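Local coordinates for protein minor fimbrium subunit Mfa5 (Porphyromonas gingivalis ATCC 33277, PDB 6TNJ) that serves as an accessory subunit of the minor fimbriae, adhesive pili of biofilm formation and host-cell attachment, and is represented here by its von Willebrand factor domain, at residues L115-L120 with N256-T261; G245-D250 with T270-N275. All coordinates share one frame; numbering follows the deposited sequence. Where two conformers were deposited one is given.

Contact 1 (L115-L120 with N256-T261). With CA (calcium ion), chain C.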
loop_
_atom_site.group_PDB
_atom_site.type_symbol
_atom_site.label_atom_id
_atom_site.label_comp_id
_atom_site.label_asym_id
_atom_site.label_seq_id
_atom_site.Cartn_x
_atom_site.Cartn_y
_atom_site.Cartn_z
ATOM N N LEU A 115 -0.743 -5.363 3.551
ATOM C CA LEU A 115 -0.838 -3.932 3.348
ATOM C C LEU A 115 -2.110 -3.425 4.006
ATOM O O LEU A 115 -3.197 -3.929 3.743
ATOM C CB LEU A 115 -0.855 -3.585 1.858
ATOM C CG LEU A 115 -1.106 -2.104 1.559
ATOM C CD1 LEU A 115 0.032 -1.240 2.114
ATOM C CD2 LEU A 115 -1.313 -1.857 0.063
ATOM N N MET A 116 -1.981 -2.397 4.818
ATOM C CA MET A 116 -3.127 -1.762 5.428
ATOM C C MET A 116 -3.044 -0.271 5.154
ATOM O O MET A 116 -2.012 0.340 5.441
ATOM C CB MET A 116 -3.116 -2.058 6.924
ATOM C CG MET A 116 -4.217 -1.457 7.703
ATOM S SD MET A 116 -3.923 -1.745 9.466
ATOM C CE MET A 116 -4.924 -0.406 10.044
ATOM N N SER A 117 -4.109 0.304 4.596
ATOM C CA SER A 117 -4.176 1.726 4.298
ATOM C C SER A 117 -5.601 2.240 4.480
ATOM O O SER A 117 -6.572 1.545 4.159
ATOM C CB SER A 117 -3.683 2.011 2.879
ATOM O OG SER A 117 -3.866 3.371 2.542
ATOM N N ASP A 118 -5.715 3.464 5.008
ATOM C CA ASP A 118 -6.993 4.129 5.220
ATOM C C ASP A 118 -7.238 5.244 4.210
ATOM O O ASP A 118 -8.044 6.141 4.468
ATOM C CB ASP A 118 -7.084 4.687 6.650
ATOM C CG ASP A 118 -6.218 5.903 6.863
ATOM O OD1 ASP A 118 -5.189 6.036 6.170
ATOM O OD2 ASP A 118 -6.569 6.735 7.710
ATOM N N GLY A 119 -6.588 5.216 3.057
ATOM C CA GLY A 119 -6.860 6.322 2.153
ATOM C C GLY A 119 -6.274 6.126 0.779
ATOM O O GLY A 119 -5.672 5.098 0.470
ATOM N N LEU A 120 -6.480 7.139 -0.050
ATOM C CA LEU A 120 -5.870 7.170 -1.369
ATOM C C LEU A 120 -4.377 7.368 -1.258
ATOM O O LEU A 120 -3.913 8.172 -0.446
ATOM C CB LEU A 120 -6.405 8.339 -2.176
ATOM C CG LEU A 120 -7.891 8.496 -2.407
ATOM C CD1 LEU A 120 -8.134 9.768 -3.162
ATOM C CD2 LEU A 120 -8.331 7.336 -3.181
ATOM N N ASN A 256 -11.557 0.445 -4.384
ATOM C CA ASN A 256 -11.165 -0.314 -5.565
ATOM C C ASN A 256 -9.665 -0.227 -5.809
ATOM O O ASN A 256 -9.057 -1.187 -6.276
ATOM C CB ASN A 256 -11.964 0.176 -6.779
ATOM C CG ASN A 256 -13.453 -0.133 -6.655
ATOM O OD1 ASN A 256 -13.882 -0.684 -5.656
ATOM N ND2 ASN A 256 -14.241 0.229 -7.667
ATOM N N SER A 257 -9.056 0.915 -5.519
ATOM C CA SER A 257 -7.613 1.037 -5.710
ATOM C C SER A 257 -6.853 0.101 -4.780
ATOM O O SER A 257 -5.854 -0.506 -5.183
ATOM C CB SER A 257 -7.173 2.470 -5.473
ATOM O OG SER A 257 -7.635 3.309 -6.503
ATOM N N LEU A 258 -7.311 -0.033 -3.525
ATOM C CA LEU A 258 -6.645 -0.952 -2.605
ATOM C C LEU A 258 -7.005 -2.404 -2.903
ATOM O O LEU A 258 -6.137 -3.279 -2.803
ATOM C CB LEU A 258 -6.956 -0.577 -1.148
ATOM C CG LEU A 258 -6.131 0.636 -0.686
ATOM C CD1 LEU A 258 -6.694 1.292 0.569
ATOM C CD2 LEU A 258 -4.664 0.281 -0.448
ATOM N N LYS A 259 -8.235 -2.663 -3.354
ATOM C CA LYS A 259 -8.630 -4.023 -3.693
ATOM C C LYS A 259 -7.690 -4.622 -4.737
ATOM O O LYS A 259 -7.308 -5.790 -4.645
ATOM C CB LYS A 259 -10.078 -4.046 -4.201
ATOM C CG LYS A 259 -10.605 -5.421 -4.469
ATOM C CD LYS A 259 -12.054 -5.431 -4.973
ATOM C CE LYS A 259 -13.020 -4.618 -4.132
ATOM N NZ LYS A 259 -14.436 -4.890 -4.578
ATOM N N LEU A 260 -7.271 -3.819 -5.714
ATOM C CA LEU A 260 -6.440 -4.306 -6.802
ATOM C C LEU A 260 -4.992 -4.554 -6.389
ATOM O O LEU A 260 -4.269 -5.233 -7.123
ATOM C CB LEU A 260 -6.504 -3.319 -7.966
ATOM C CG LEU A 260 -7.860 -3.325 -8.677
ATOM C CD1 LEU A 260 -7.922 -2.162 -9.676
ATOM C CD2 LEU A 260 -8.163 -4.659 -9.386
ATOM N N THR A 261 -4.543 -4.031 -5.249
ATOM C CA THR A 261 -3.196 -4.387 -4.777
ATOM C C THR A 261 -3.136 -5.806 -4.236
ATOM O O THR A 261 -2.048 -6.390 -4.182
ATOM C CB THR A 261 -2.685 -3.448 -3.668
ATOM O OG1 THR A 261 -3.460 -3.614 -2.462
ATOM C CG2 THR A 261 -2.707 -2.016 -4.081
HETATM CA CA CA C . -4.748 8.111 5.120
HETATM O O HOH W 1 -7.316 8.986 4.269
HETATM O O HOH W 2 -3.994 7.086 3.683
HETATM O O HOH W 3 -5.050 9.978 3.875
#
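In the von Willebrand factor type A domain of this fimbrial protein, the metal site lies at the end of a central sheet strand, and Leu-258 of helix 252-259 packs against Leu-115, Ser-117 and Gly-119 next to it. The leucine does this with its two branches. Leu-258 CD1 reaches the backbone of Ser-117, lying 3.6 Å from Ser-117 O, and also touches the serine CB at 3.9 Å. Leu-258 CD2 meets CD2 of Leu-115 at 4.0 Å, the two side chains crossing at about a right angle. Chi1 of -77° sets Leu-258 CG opposite the carbonyl carbon and directs the branched end toward the strand. The same Leu-115 CD2 also rests 3.8 Å from Thr-261 OG1. Thr-261 OG1 is turned back to the backbone of its own segment, donating to Leu-258 O over 2.7 Å on a lone pair in the carbonyl plane, while Thr-261 N gives the same oxygen a second bond; Thr-243 OG1 is the hydroxyl's other partner. Past Ser-117 the strand breaks off. Ser-117 OG hydrogen-bonds Asp-16, and a weak bond to it from Gly-119 N (3.3 Å, 158°) spans the turn that follows. Asp-118, pointing away from the helix, binds calcium through OD1 at 2.4 Å, alongside Ser-20 and waters; water 1 donates to Asp-118 O at 2.9 Å. Asp-118 OD2 forms a salt bridge with Arg-28. Such a site is consistent with the metal-ion-dependent adhesion site of this domain family. Contact between the two segments is thus mainly apolar: Leu-258 faces the strand while Asp-118 points away to calcium and arginine, and the serine hydroxyl next to the leucine methyls is satisfied by Asp-16.

Contact 2 (G245-D250 with T270-N275); sequences GYDLGD and TATPAN
Thr-270 runs beside Gly-245 in parallel pairing, its CA making a CA-H...O contact of 3.6 Å with Gly-245 O. Gly-245 O receives Ala-271 N at 3.1 Å. Ala-271 O then accepts from Asp-247 N, a short 2.7 Å bond, and the two bonds, flanking Tyr-246, together make the Tyr-246/Ala-271 bridge, the last of the ladder. At Thr-272 the chain begins to turn. Its carbonyl oxygen lies in plane at the edge of the Tyr-246 ring, and the carbonyl carbon is 3.7 Å from Tyr-246 CE1. With CG set opposite its own backbone N (chi1 -169°), Tyr-246 is carried across toward Pro-273. Here the tyrosine OH comes within 3.6 Å of Pro-273 CB, although its hydrogen bond goes to Arg-28 O. From another direction Asp-247 lays its carboxylate carbon, CG, 3.8 Å from Pro-273 CD, while OD2 pairs with the Arg-28 side chain. Asn-275 closes the turn reciprocally: its OD1 accepts from Thr-272 N at 2.8 Å, from above the amide plane, and its N donates to Thr-272 OG1 at 3.2 Å, an ST motif just ahead of helix 276-290. The contact joins the two strands of a beta-alpha-beta unit at the margin of the sheet, where 268-271 is the outermost strand. On one face Tyr-246 and Ala-271 pack against Leu-276 of helix 276-290; on the other, Thr-270 touches Asn-255 of the connecting helix 252-259.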
loop_
_atom_site.group_PDB
_atom_site.type_symbol
_atom_site.label_atom_id
_atom_site.label_comp_id
_atom_site.label_asym_id
_atom_site.label_seq_id
_atom_site.Cartn_x
_atom_site.Cartn_y
_atom_site.Cartn_z
ATOM N N GLY A 245 -8.393 -2.551 3.339
ATOM C CA GLY A 245 -8.938 -1.231 3.115
ATOM C C GLY A 245 -9.565 -0.733 4.405
ATOM O O GLY A 245 -10.647 -1.192 4.787
ATOM N N TYR A 246 -8.931 0.224 5.067
ATOM C CA TYR A 246 -9.260 0.578 6.452
ATOM C C TYR A 246 -10.104 1.846 6.547
ATOM O O TYR A 246 -9.642 2.937 6.203
ATOM C CB TYR A 246 -7.956 0.742 7.220
ATOM C CG TYR A 246 -8.056 0.854 8.735
ATOM C CD1 TYR A 246 -8.975 0.105 9.439
ATOM C CD2 TYR A 246 -7.194 1.683 9.450
ATOM C CE1 TYR A 246 -9.052 0.172 10.799
ATOM C CE2 TYR A 246 -7.246 1.750 10.839
ATOM C CZ TYR A 246 -8.194 0.985 11.491
ATOM O OH TYR A 246 -8.294 1.021 12.849
ATOM N N ASP A 247 -11.355 1.690 7.008
ATOM C CA ASP A 247 -12.276 2.796 7.304
ATOM C C ASP A 247 -12.479 3.689 6.090
ATOM O O ASP A 247 -12.466 4.914 6.189
ATOM C CB ASP A 247 -11.785 3.627 8.494
ATOM C CG ASP A 247 -12.911 4.229 9.319
ATOM O OD1 ASP A 247 -14.099 3.826 9.163
ATOM O OD2 ASP A 247 -12.598 5.121 10.135
ATOM N N LEU A 248 -12.665 3.075 4.924
ATOM C CA LEU A 248 -12.748 3.838 3.686
ATOM C C LEU A 248 -14.124 4.436 3.416
ATOM O O LEU A 248 -14.284 5.147 2.428
ATOM C CB LEU A 248 -12.319 2.940 2.526
ATOM C CG LEU A 248 -10.925 2.317 2.685
ATOM C CD1 LEU A 248 -10.600 1.503 1.460
ATOM C CD2 LEU A 248 -9.906 3.418 2.897
ATOM N N GLY A 249 -15.124 4.192 4.264
ATOM C CA GLY A 249 -16.358 4.984 4.160
ATOM C C GLY A 249 -17.062 5.019 2.814
ATOM O O GLY A 249 -17.578 6.077 2.416
ATOM N N ASP A 250 -17.130 3.865 2.127
ATOM C CA ASP A 250 -17.826 3.657 0.838
ATOM C C ASP A 250 -17.340 4.618 -0.252
ATOM O O ASP A 250 -18.115 5.030 -1.113
ATOM C CB ASP A 250 -19.356 3.738 0.964
ATOM C CG ASP A 250 -19.959 2.495 1.644
ATOM O OD1 ASP A 250 -20.227 1.474 0.958
ATOM O OD2 ASP A 250 -20.140 2.548 2.866
ATOM N N THR A 270 -12.419 -5.232 3.859
ATOM C CA THR A 270 -12.906 -3.912 4.247
ATOM C C THR A 270 -13.150 -3.918 5.750
ATOM O O THR A 270 -14.020 -4.646 6.241
ATOM C CB THR A 270 -14.188 -3.544 3.496
ATOM O OG1 THR A 270 -15.195 -4.532 3.729
ATOM C CG2 THR A 270 -13.915 -3.450 2.022
ATOM N N ALA A 271 -12.408 -3.087 6.476
ATOM C CA ALA A 271 -12.464 -3.104 7.922
ATOM C C ALA A 271 -12.655 -1.712 8.482
ATOM O O ALA A 271 -12.278 -0.708 7.869
ATOM C CB ALA A 271 -11.189 -3.705 8.522
ATOM N N THR A 272 -13.265 -1.674 9.660
ATOM C CA THR A 272 -13.375 -0.513 10.518
ATOM C C THR A 272 -12.485 -0.729 11.723
ATOM O O THR A 272 -12.049 -1.857 11.990
ATOM C CB THR A 272 -14.820 -0.304 10.995
ATOM O OG1 THR A 272 -15.204 -1.424 11.780
ATOM C CG2 THR A 272 -15.784 -0.167 9.817
ATOM N N PRO A 273 -12.205 0.313 12.493
ATOM C CA PRO A 273 -11.482 0.099 13.761
ATOM C C PRO A 273 -12.145 -0.936 14.628
ATOM O O PRO A 273 -11.465 -1.768 15.236
ATOM C CB PRO A 273 -11.500 1.482 14.412
ATOM C CG PRO A 273 -11.587 2.428 13.240
ATOM C CD PRO A 273 -12.442 1.743 12.217
ATOM N N ALA A 274 -13.481 -0.932 14.650
ATOM C CA ALA A 274 -14.230 -1.868 15.478
ATOM C C ALA A 274 -14.035 -3.317 15.059
ATOM O O ALA A 274 -14.056 -4.207 15.917
ATOM C CB ALA A 274 -15.721 -1.518 15.451
ATOM N N ASN A 275 -13.874 -3.600 13.762
ATOM C CA ASN A 275 -13.747 -4.990 13.327
ATOM C C ASN A 275 -12.393 -5.334 12.702
ATOM O O ASN A 275 -12.240 -6.426 12.135
ATOM C CB ASN A 275 -14.904 -5.365 12.375
ATOM C CG ASN A 275 -14.826 -4.692 11.020
ATOM O OD1 ASN A 275 -13.776 -4.237 10.599
ATOM N ND2 ASN A 275 -15.960 -4.651 10.322
#

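The two contacts interlock along the chain. Strand 240-246, helix 252-259 and strand 268-271 follow one another, so contact 1 uses the helix that connects the paired strands of contact 2. They also share one sheet, where strand 110-117 neighbours 240-246; Ser-117 O lies 2.9 Å from Tyr-246 N, a probable hydrogen bond. Contact 1 is buried near the middle of the chain and rests on apolar packing of side chains from 256-261 against the side chains and backbone of 115-120. Contact 2, farther out and only partly buried, depends on backbone bonds between strands, supplemented by an aromatic ring and a proline. Arg-28 serves both, pairing with Asp-118 in one and Asp-247 in the other.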